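Local coordinates for protein transcription factor GAMBIF1 (PDB 1BVO) that probably activates transcription by RNA polymerase II as a Rel-family factor, here represented by its DNA-bound specificity domain, at residues L14-E19 / N141-C146; R23-I28 / N72-E77; V56-K61 / L100-V105. All coordinates share one frame; numbering follows the deposited sequence.

In the fold
All three contacts lie in the Rel homology DNA-binding domain, and their chemistry changes with distance from the DNA. Interaction 3 is core: apolar side chains of strand 52-59 and the 100-105 segment meet deep inside. Interaction 1 is buried where the F16 ring of its loop meets the start of strand 142-152, the sheet neighbour of strand 52-59, but R15, R17 and Y18 of that loop reach the DNA. Interaction 2, partly buried, is nearer the surface and sets the later part of the same loop against strand 72-74, which pairs with strand 101-103 of interaction 3. None has a hydrogen bond between its own segments; interactions 1 and 2 carry polar loop groups that bond to nucleotides.

Interaction 1 of 3, residues L14-E19 / N141-C146; sequences LRFRYE and NAVRLC. With nucleotides of chain A; nucleotides of chain B; nucleotides of chain D.
The F16 ring is the flat group that reaches strand 142-152. Its CZ packs 4.2 Å from CG2 of V143, and the F16 and V143 side chains run past one another in opposite senses. CE2 of the ring also touches the backbone carbon C of N141. The side chain sets out toward the strand, and chi1 -62° (CG anti to the carbonyl carbon) carries the ring on to V143.

The other flat groups of 14-19 serve the DNA. The guanidinium of R17 meets the guanine DG4 of chain A edge-on, with N7 of the base in its plane: NH1 donates to O6 at 2.9 Å (153°), and NH2 to N7, at a doubtful length. A second bond from NH1 to N7 is weak. One face of this group carries CG of R15, 3.3 Å above the plane and displaced toward the rim. R15 itself bends at chi2 and chi3, which lays a face of its own guanidinium over the same base, with N7 of DG4 3.7 Å above the plane and again off-centre; its NH1 bonds to O6 of another guanine.

Y18 lies against the backbone of the other DNA strand. The nucleotide there is modelled as two nearly superposed alternatives, DA9 of chain B and DT9 of chain D. In either, sugar C2' sits over the centre of the ring and phosphate OP2 lies at its edge, within hydrogen-bonding distance of OH.

E21 makes a salt bridge to NH1 of R17 and probably steadies the arginine. This is the recognition loop of Rel proteins: its directional polar bonds go to DNA, while the mainly apolar, undirected contact of F16 adds to the backbone bonds of R17 with I102 and C104.

Interaction 2 of 3, residues R23-I28 / N72-E77; sequences RSAGSI and NLVGKE. With nucleotides of chain A.
Apolar contact between the two segments comes down to A25 and V74. The methyl CB of A25 points at the strand and meets CG2 of V74 at 3.5 Å; the same CG2 lies 4.0 Å from the carbonyl O of S24, so one branch of the valine touches two consecutive residues of the loop. That branch is placed by a chi1 of -62°, which puts CG2 between the backbone N and the carbonyl carbon and turns CG1 beside N. Both A25 and G26 have positive phi, and the loop turns here; the backbone of G26 takes angles that only a residue without a side chain adopts easily.

Backbone hydrogen bonds do not run directly from one segment to the other. Both are attached instead to the edges of the 100-103 chain, I28 pairing with L100 and V74 with G101. The 23-28 segment continues the DNA-recognition loop of the Rel homology domain, which is thus held beside the short antiparallel pair of strands 72-74 and 101-103. Two polar links around N99 add to this: its side chain bonds to S27 OG and to the backbone N of K76.

Polar contacts with DNA leave from the first two residues of 23-28. R23, extended from CG to NE, brings the edge of its guanidinium to the guanine DG3 of chain A. NH1 donates to N7 at 2.9 Å (138°) and NH2 to the same N7 at 2.7 Å (145°), with NH2 also close to O6. Over one face of the group, toward the rim, lies the methyl C7 of DT2 of chain A, 3.8 Å above the plane. One residue further on, S24 OG donates to OP1 of DT2 of chain A at 3.0 Å.

Interaction 3 of 3, residues V56-K61 / L100-V105; sequences VSCVTK and LGIQCV
V56 and L100 make the first of two apolar contacts between these segments, and the valine is the side chain to follow. Its CB points from strand 52-59 toward the 100-105 segment and there divides. CG1, swung to the far side from the backbone N (chi1 -174°), goes forward and meets CD2 of L100 at 4.3 Å. CG2 leaves the same carbon in another direction and stays farther from both methyls of that leucine, so a single branch does the touching. On the opposing side L100 also points inward, and its CD2 is the methyl that comes nearest the valine.

Two residues along, C58 and I102 repeat the meeting. The sulfur SG of C58 lies 4.5 Å from CG2 of I102. It points that way because it stands anti to the carbonyl carbon, beside the backbone N. The CB of I102 leaves at an angle to the 56-61 segment, not straight at it, and its gamma methyl, rather than CD1, is the atom that reaches the sulfur.

All four residues are buried, and no hydrogen bond links the segments. Their backbones stay well apart, 8.6 Å between the CA atoms of C58 and I102 and 9.3 Å between those of V56 and L100, a spacing of facing layers rather than of neighbouring strands in one sheet. L73 sits between them, touching V56, C58 and I102.

Within the immunoglobulin-like fold of the Rel DNA-binding domain, strand 52-59 runs between strands 83-87 and 142-152 in the five-stranded sheet, while strand 101-103 pairs with strand 72-74. L145 of strand 142-152 packs on both V56 and L100, and I171 of strand 159-172 on I102.

Interaction 1 of 3, residues L14-E19 / N141-C146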
# COMPACT_ATOMS: atom_id res chain seq x y z
N LEU C 14 -16.88 1.97 -15.35
CA LEU C 14 -15.58 2.60 -15.25
C LEU C 14 -14.88 2.17 -13.99
O LEU C 14 -15.48 2.13 -12.91
CB LEU C 14 -15.71 4.14 -15.26
CG LEU C 14 -14.42 4.95 -15.14
CD1 LEU C 14 -13.58 4.80 -16.39
CD2 LEU C 14 -14.74 6.42 -14.89
N ARG C 15 -13.63 1.77 -14.14
CA ARG C 15 -12.86 1.39 -12.98
C ARG C 15 -12.30 2.68 -12.42
O ARG C 15 -11.89 3.58 -13.17
CB ARG C 15 -11.75 0.42 -13.37
CG ARG C 15 -10.41 0.70 -12.70
CD ARG C 15 -10.02 -0.44 -11.79
NE ARG C 15 -10.20 -1.72 -12.47
CZ ARG C 15 -9.23 -2.61 -12.64
NH1 ARG C 15 -8.02 -2.37 -12.17
NH2 ARG C 15 -9.47 -3.74 -13.28
N PHE C 16 -12.36 2.78 -11.11
CA PHE C 16 -11.85 3.92 -10.36
C PHE C 16 -10.35 3.67 -10.29
O PHE C 16 -9.91 2.52 -10.13
CB PHE C 16 -12.43 3.94 -8.93
CG PHE C 16 -13.94 4.06 -8.85
CD1 PHE C 16 -14.73 4.07 -10.00
CD2 PHE C 16 -14.56 4.14 -7.61
CE1 PHE C 16 -16.13 4.15 -9.90
CE2 PHE C 16 -15.95 4.22 -7.50
CZ PHE C 16 -16.74 4.23 -8.64
N ARG C 17 -9.56 4.73 -10.40
CA ARG C 17 -8.12 4.55 -10.36
C ARG C 17 -7.50 5.28 -9.19
O ARG C 17 -8.03 6.31 -8.75
CB ARG C 17 -7.51 4.97 -11.70
CG ARG C 17 -8.07 4.20 -12.89
CD ARG C 17 -7.17 3.03 -13.32
NE ARG C 17 -7.82 2.25 -14.36
CZ ARG C 17 -7.39 1.09 -14.82
NH1 ARG C 17 -6.29 0.54 -14.36
NH2 ARG C 17 -8.10 0.46 -15.75
N TYR C 18 -6.45 4.70 -8.61
CA TYR C 18 -5.76 5.32 -7.49
C TYR C 18 -4.75 6.30 -8.05
O TYR C 18 -4.28 6.14 -9.18
CB TYR C 18 -4.99 4.28 -6.64
CG TYR C 18 -5.87 3.28 -5.91
CD1 TYR C 18 -6.41 2.19 -6.57
CD2 TYR C 18 -6.15 3.43 -4.55
CE1 TYR C 18 -7.22 1.28 -5.92
CE2 TYR C 18 -6.97 2.52 -3.88
CZ TYR C 18 -7.50 1.44 -4.58
OH TYR C 18 -8.32 0.52 -3.99
N GLU C 19 -4.41 7.30 -7.26
CA GLU C 19 -3.44 8.32 -7.64
C GLU C 19 -2.13 7.62 -8.03
O GLU C 19 -1.49 7.98 -9.02
CB GLU C 19 -3.21 9.27 -6.46
CG GLU C 19 -2.37 10.48 -6.78
CD GLU C 19 -2.39 11.52 -5.66
OE1 GLU C 19 -3.00 11.26 -4.59
OE2 GLU C 19 -1.79 12.61 -5.86
N ASN C 141 -16.51 1.95 -2.64
CA ASN C 141 -16.81 1.30 -3.91
C ASN C 141 -18.03 1.84 -4.60
O ASN C 141 -18.48 1.31 -5.61
CB ASN C 141 -16.98 -0.19 -3.71
CG ASN C 141 -15.73 -0.93 -4.01
OD1 ASN C 141 -14.73 -0.82 -3.27
ND2 ASN C 141 -15.72 -1.68 -5.13
N ALA C 142 -18.56 2.92 -4.05
CA ALA C 142 -19.73 3.53 -4.63
C ALA C 142 -19.72 5.00 -4.30
O ALA C 142 -19.20 5.43 -3.26
CB ALA C 142 -20.99 2.88 -4.10
N VAL C 143 -20.27 5.77 -5.22
CA VAL C 143 -20.34 7.21 -5.08
C VAL C 143 -21.50 7.67 -5.90
O VAL C 143 -22.16 6.88 -6.57
CB VAL C 143 -19.13 7.91 -5.75
CG1 VAL C 143 -17.85 7.67 -4.98
CG2 VAL C 143 -18.99 7.41 -7.18
N ARG C 144 -21.77 8.95 -5.84
CA ARG C 144 -22.78 9.56 -6.66
C ARG C 144 -22.15 10.91 -7.00
O ARG C 144 -21.30 11.42 -6.25
CB ARG C 144 -24.08 9.81 -5.92
CG ARG C 144 -24.79 8.61 -5.34
CD ARG C 144 -26.05 9.16 -4.68
NE ARG C 144 -26.79 8.21 -3.86
CZ ARG C 144 -27.92 7.63 -4.25
NH1 ARG C 144 -28.44 7.90 -5.43
NH2 ARG C 144 -28.55 6.81 -3.42
N LEU C 145 -22.47 11.42 -8.17
CA LEU C 145 -21.95 12.70 -8.61
C LEU C 145 -22.92 13.72 -8.07
O LEU C 145 -24.15 13.53 -8.13
CB LEU C 145 -21.93 12.76 -10.14
CG LEU C 145 -21.03 11.72 -10.80
CD1 LEU C 145 -21.22 11.74 -12.30
CD2 LEU C 145 -19.60 11.98 -10.41
N CYS C 146 -22.39 14.80 -7.51
CA CYS C 146 -23.26 15.84 -6.99
C CYS C 146 -23.13 17.07 -7.89
O CYS C 146 -22.01 17.52 -8.19
CB CYS C 146 -22.89 16.21 -5.57
SG CYS C 146 -24.17 17.23 -4.79
P DG A 4 -13.03 -3.46 -19.93
OP1 DG A 4 -14.08 -4.42 -20.44
OP2 DG A 4 -13.64 -2.42 -19.03
O5' DG A 4 -12.08 -4.49 -19.26
C5' DG A 4 -11.35 -5.39 -20.05
C4' DG A 4 -10.29 -6.02 -19.15
O4' DG A 4 -9.30 -5.05 -18.71
C3' DG A 4 -10.89 -6.45 -17.83
O3' DG A 4 -10.29 -7.70 -17.52
C2' DG A 4 -10.40 -5.41 -16.81
C1' DG A 4 -8.99 -5.21 -17.36
N9 DG A 4 -8.21 -4.05 -16.87
C8 DG A 4 -8.54 -2.77 -16.47
N7 DG A 4 -7.57 -1.97 -16.08
C5 DG A 4 -6.46 -2.86 -16.24
C6 DG A 4 -5.08 -2.61 -15.97
O6 DG A 4 -4.64 -1.51 -15.53
N1 DG A 4 -4.27 -3.69 -16.25
C2 DG A 4 -4.79 -4.88 -16.73
N2 DG A 4 -3.78 -5.76 -16.95
N3 DG A 4 -6.06 -5.14 -16.97
C4 DG A 4 -6.83 -4.07 -16.72
P DA B 9 -7.74 0.68 -0.52
OP1 DA B 9 -7.45 1.49 0.69
OP2 DA B 9 -8.91 1.03 -1.37
O5' DA B 9 -6.41 0.52 -1.34
C5' DA B 9 -5.23 0.20 -0.62
C4' DA B 9 -4.11 -0.17 -1.56
O4' DA B 9 -4.44 -1.39 -2.25
C3' DA B 9 -3.76 0.86 -2.62
O3' DA B 9 -2.39 1.21 -2.42
C2' DA B 9 -4.03 0.14 -3.95
C1' DA B 9 -4.00 -1.34 -3.59
N9 DA B 9 -4.90 -2.20 -4.35
C8 DA B 9 -6.25 -2.01 -4.58
N7 DA B 9 -6.81 -2.98 -5.27
C5 DA B 9 -5.75 -3.85 -5.53
C6 DA B 9 -5.69 -5.06 -6.23
N6 DA B 9 -6.75 -5.62 -6.83
N1 DA B 9 -4.51 -5.68 -6.30
C2 DA B 9 -3.44 -5.10 -5.71
N3 DA B 9 -3.38 -3.97 -5.03
C4 DA B 9 -4.58 -3.38 -4.97
P DT D 9 -7.73 0.56 -0.55
OP1 DT D 9 -7.53 1.40 0.65
OP2 DT D 9 -8.85 0.86 -1.47
O5' DT D 9 -6.35 0.52 -1.33
C5' DT D 9 -5.20 0.05 -0.66
C4' DT D 9 -4.10 -0.31 -1.63
O4' DT D 9 -4.40 -1.54 -2.34
C3' DT D 9 -3.76 0.74 -2.68
O3' DT D 9 -2.40 1.08 -2.48
C2' DT D 9 -4.02 0.01 -4.01
C1' DT D 9 -3.86 -1.45 -3.64
N1 DT D 9 -4.54 -2.48 -4.49
C2 DT D 9 -3.79 -3.55 -4.99
O2 DT D 9 -2.58 -3.65 -4.84
N3 DT D 9 -4.50 -4.48 -5.70
C4 DT D 9 -5.84 -4.46 -5.97
O4 DT D 9 -6.35 -5.40 -6.60
C5 DT D 9 -6.56 -3.30 -5.47
C7 DT D 9 -8.02 -3.16 -5.78
C6 DT D 9 -5.88 -2.39 -4.75

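Interaction 2 of 3, residues R23-I28 / N72-E77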
# COMPACT_ATOMS: atom_id res chain seq x y z
N ARG C 23 -2.90 7.78 -14.13
CA ARG C 23 -3.66 7.76 -15.38
C ARG C 23 -4.55 9.00 -15.47
O ARG C 23 -4.49 9.88 -14.61
CB ARG C 23 -4.55 6.53 -15.42
CG ARG C 23 -3.81 5.21 -15.57
CD ARG C 23 -4.84 4.17 -15.89
NE ARG C 23 -4.24 2.95 -16.41
CZ ARG C 23 -4.87 2.13 -17.25
NH1 ARG C 23 -6.10 2.41 -17.67
NH2 ARG C 23 -4.26 1.04 -17.69
N SER C 24 -5.42 9.02 -16.47
CA SER C 24 -6.33 10.16 -16.69
C SER C 24 -7.66 9.81 -16.04
O SER C 24 -8.64 10.57 -16.15
CB SER C 24 -6.58 10.36 -18.19
OG SER C 24 -5.51 9.85 -18.95
N ALA C 25 -7.70 8.58 -15.51
CA ALA C 25 -8.84 7.95 -14.84
C ALA C 25 -9.97 7.58 -15.80
O ALA C 25 -10.78 6.69 -15.50
CB ALA C 25 -9.37 8.81 -13.69
N GLY C 26 -9.93 8.17 -17.00
CA GLY C 26 -10.92 7.90 -18.02
C GLY C 26 -12.08 8.85 -18.04
O GLY C 26 -11.95 10.03 -17.70
N SER C 27 -13.22 8.33 -18.48
CA SER C 27 -14.46 9.09 -18.55
C SER C 27 -15.62 8.14 -18.25
O SER C 27 -15.61 6.97 -18.66
CB SER C 27 -14.65 9.71 -19.92
OG SER C 27 -13.62 10.64 -20.19
N ILE C 28 -16.58 8.67 -17.51
CA ILE C 28 -17.78 7.94 -17.11
C ILE C 28 -18.80 7.98 -18.22
O ILE C 28 -19.32 9.04 -18.55
CB ILE C 28 -18.41 8.61 -15.89
CG1 ILE C 28 -17.57 8.39 -14.65
CG2 ILE C 28 -19.83 8.13 -15.68
CD1 ILE C 28 -17.90 9.38 -13.59
N ASN C 72 -11.88 11.75 -5.42
CA ASN C 72 -11.69 12.97 -6.21
C ASN C 72 -12.14 12.75 -7.64
O ASN C 72 -12.04 11.63 -8.17
CB ASN C 72 -10.21 13.37 -6.23
CG ASN C 72 -9.63 13.53 -4.86
OD1 ASN C 72 -10.23 14.16 -3.97
ND2 ASN C 72 -8.47 12.93 -4.65
N LEU C 73 -12.66 13.80 -8.25
CA LEU C 73 -13.08 13.74 -9.63
C LEU C 73 -11.99 14.43 -10.41
O LEU C 73 -11.57 15.53 -10.04
CB LEU C 73 -14.38 14.49 -9.85
CG LEU C 73 -15.63 13.73 -9.45
CD1 LEU C 73 -16.87 14.54 -9.84
CD2 LEU C 73 -15.66 12.39 -10.16
N VAL C 74 -11.46 13.76 -11.41
CA VAL C 74 -10.42 14.36 -12.21
C VAL C 74 -10.97 14.41 -13.62
O VAL C 74 -11.86 13.64 -13.96
CB VAL C 74 -9.11 13.56 -12.09
CG1 VAL C 74 -8.62 13.58 -10.65
CG2 VAL C 74 -9.31 12.14 -12.56
N GLY C 75 -10.46 15.32 -14.43
CA GLY C 75 -10.95 15.43 -15.79
C GLY C 75 -10.29 16.60 -16.51
O GLY C 75 -10.11 17.67 -15.92
N LYS C 76 -9.95 16.39 -17.77
CA LYS C 76 -9.29 17.41 -18.59
C LYS C 76 -10.03 18.73 -18.41
O LYS C 76 -9.41 19.79 -18.40
CB LYS C 76 -9.34 17.01 -20.07
CG LYS C 76 -8.08 17.27 -20.88
CD LYS C 76 -7.50 15.96 -21.43
CE LYS C 76 -8.48 15.26 -22.38
NZ LYS C 76 -8.73 13.79 -22.07
N GLU C 77 -11.34 18.65 -18.17
CA GLU C 77 -12.13 19.86 -18.04
C GLU C 77 -12.69 20.28 -16.65
O GLU C 77 -13.61 19.65 -16.10
CB GLU C 77 -13.23 19.84 -19.11
CG GLU C 77 -14.00 21.15 -19.35
CD GLU C 77 -13.12 22.35 -19.68
OE1 GLU C 77 -12.35 22.32 -20.67
OE2 GLU C 77 -13.24 23.36 -18.95
P DG A 3 -10.72 3.03 -20.81
OP1 DG A 3 -12.10 3.37 -21.28
OP2 DG A 3 -10.40 3.70 -19.51
O5' DG A 3 -10.59 1.45 -20.78
C5' DG A 3 -10.88 0.70 -21.93
C4' DG A 3 -10.80 -0.78 -21.74
O4' DG A 3 -9.43 -1.23 -21.60
C3' DG A 3 -11.58 -1.50 -20.68
O3' DG A 3 -12.04 -2.81 -21.07
C2' DG A 3 -10.48 -1.60 -19.60
C1' DG A 3 -9.24 -2.03 -20.39
N9 DG A 3 -7.94 -1.59 -19.87
C8 DG A 3 -7.66 -0.30 -19.41
N7 DG A 3 -6.37 -0.13 -18.98
C5 DG A 3 -5.81 -1.38 -19.27
C6 DG A 3 -4.47 -1.76 -19.08
O6 DG A 3 -3.45 -1.23 -18.66
N1 DG A 3 -4.25 -3.07 -19.48
C2 DG A 3 -5.26 -3.91 -20.01
N2 DG A 3 -4.62 -5.04 -20.26
N3 DG A 3 -6.55 -3.58 -20.17
C4 DG A 3 -6.76 -2.28 -19.79
P DT A 2 -5.30 7.02 -21.73
OP1 DT A 2 -5.29 8.51 -21.68
OP2 DT A 2 -5.23 6.35 -20.42
O5' DT A 2 -6.12 6.50 -22.98
C5' DT A 2 -7.33 5.79 -22.92
C4' DT A 2 -7.46 4.34 -22.69
O4' DT A 2 -6.37 3.41 -22.75
C3' DT A 2 -8.36 3.71 -21.69
O3' DT A 2 -9.68 3.36 -22.02
C2' DT A 2 -7.61 2.50 -21.12
C1' DT A 2 -6.88 2.06 -22.38
N1 DT A 2 -5.58 1.41 -22.01
C2 DT A 2 -5.29 0.11 -22.21
O2 DT A 2 -6.10 -0.74 -22.69
N3 DT A 2 -3.99 -0.24 -21.83
C4 DT A 2 -3.02 0.57 -21.32
O4 DT A 2 -1.83 0.37 -20.95
C5 DT A 2 -3.50 1.91 -21.15
C7 DT A 2 -2.45 2.84 -20.52
C6 DT A 2 -4.69 2.31 -21.46

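Interaction 3 of 3, residues V56-K61 / L100-V105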
# COMPACT_ATOMS: atom_id res chain seq x y z
N VAL C 56 -19.30 19.86 -9.56
CA VAL C 56 -19.57 18.45 -9.46
C VAL C 56 -18.55 17.88 -8.49
O VAL C 56 -17.38 18.27 -8.50
CB VAL C 56 -19.43 17.75 -10.82
CG1 VAL C 56 -19.88 16.30 -10.71
CG2 VAL C 56 -20.23 18.49 -11.87
N SER C 57 -19.03 17.06 -7.57
CA SER C 57 -18.16 16.40 -6.61
C SER C 57 -18.84 15.11 -6.19
O SER C 57 -20.02 14.89 -6.47
CB SER C 57 -17.87 17.28 -5.39
OG SER C 57 -19.00 17.47 -4.57
N CYS C 58 -18.06 14.22 -5.58
CA CYS C 58 -18.55 12.94 -5.12
C CYS C 58 -19.17 13.03 -3.74
O CYS C 58 -18.56 13.57 -2.81
CB CYS C 58 -17.40 11.95 -5.03
SG CYS C 58 -16.77 11.36 -6.60
N VAL C 59 -20.36 12.48 -3.60
CA VAL C 59 -21.02 12.45 -2.32
C VAL C 59 -21.27 10.96 -2.12
O VAL C 59 -21.07 10.16 -3.03
CB VAL C 59 -22.31 13.26 -2.33
CG1 VAL C 59 -22.03 14.68 -2.77
CG2 VAL C 59 -23.34 12.59 -3.20
N THR C 60 -21.67 10.58 -0.91
CA THR C 60 -21.94 9.18 -0.60
C THR C 60 -23.24 8.66 -1.26
O THR C 60 -24.15 9.45 -1.53
CB THR C 60 -22.06 9.03 0.93
OG1 THR C 60 -23.05 9.95 1.41
CG2 THR C 60 -20.73 9.35 1.61
N LYS C 61 -23.32 7.35 -1.55
CA LYS C 61 -24.54 6.76 -2.13
C LYS C 61 -25.60 6.94 -1.06
O LYS C 61 -26.81 7.05 -1.31
CB LYS C 61 -24.38 5.24 -2.34
CG LYS C 61 -23.50 4.53 -1.30
CD LYS C 61 -24.11 3.22 -0.79
CE LYS C 61 -23.09 2.10 -0.82
NZ LYS C 61 -22.79 1.47 0.50
N LEU C 100 -15.04 13.11 -17.24
CA LEU C 100 -15.27 13.10 -15.79
C LEU C 100 -14.83 11.72 -15.31
O LEU C 100 -15.44 10.70 -15.65
CB LEU C 100 -16.76 13.31 -15.48
CG LEU C 100 -17.20 13.97 -14.15
CD1 LEU C 100 -16.64 15.37 -14.06
CD2 LEU C 100 -18.71 13.99 -14.12
N GLY C 101 -13.73 11.68 -14.56
CA GLY C 101 -13.21 10.42 -14.07
C GLY C 101 -13.19 10.39 -12.55
O GLY C 101 -13.18 11.43 -11.89
N ILE C 102 -13.14 9.18 -12.00
CA ILE C 102 -13.16 9.04 -10.56
C ILE C 102 -11.86 8.44 -10.07
O ILE C 102 -11.46 7.35 -10.49
CB ILE C 102 -14.39 8.22 -10.14
CG1 ILE C 102 -15.63 8.94 -10.64
CG2 ILE C 102 -14.47 8.08 -8.63
CD1 ILE C 102 -16.87 8.13 -10.56
N GLN C 103 -11.16 9.23 -9.27
CA GLN C 103 -9.89 8.81 -8.69
C GLN C 103 -10.16 8.48 -7.24
O GLN C 103 -10.47 9.35 -6.42
CB GLN C 103 -8.85 9.92 -8.80
CG GLN C 103 -7.43 9.44 -8.68
CD GLN C 103 -6.44 10.40 -9.32
OE1 GLN C 103 -5.96 11.33 -8.66
NE2 GLN C 103 -6.15 10.20 -10.61
N CYS C 104 -10.07 7.20 -6.94
CA CYS C 104 -10.35 6.73 -5.60
C CYS C 104 -9.23 6.88 -4.61
O CYS C 104 -8.09 6.46 -4.83
CB CYS C 104 -10.76 5.28 -5.65
SG CYS C 104 -9.53 4.29 -6.44
N VAL C 105 -9.59 7.46 -3.48
CA VAL C 105 -8.67 7.61 -2.39
C VAL C 105 -8.73 6.27 -1.71
O VAL C 105 -9.80 5.66 -1.63
CB VAL C 105 -9.17 8.59 -1.36
CG1 VAL C 105 -8.01 9.17 -0.62
CG2 VAL C 105 -10.02 9.66 -1.98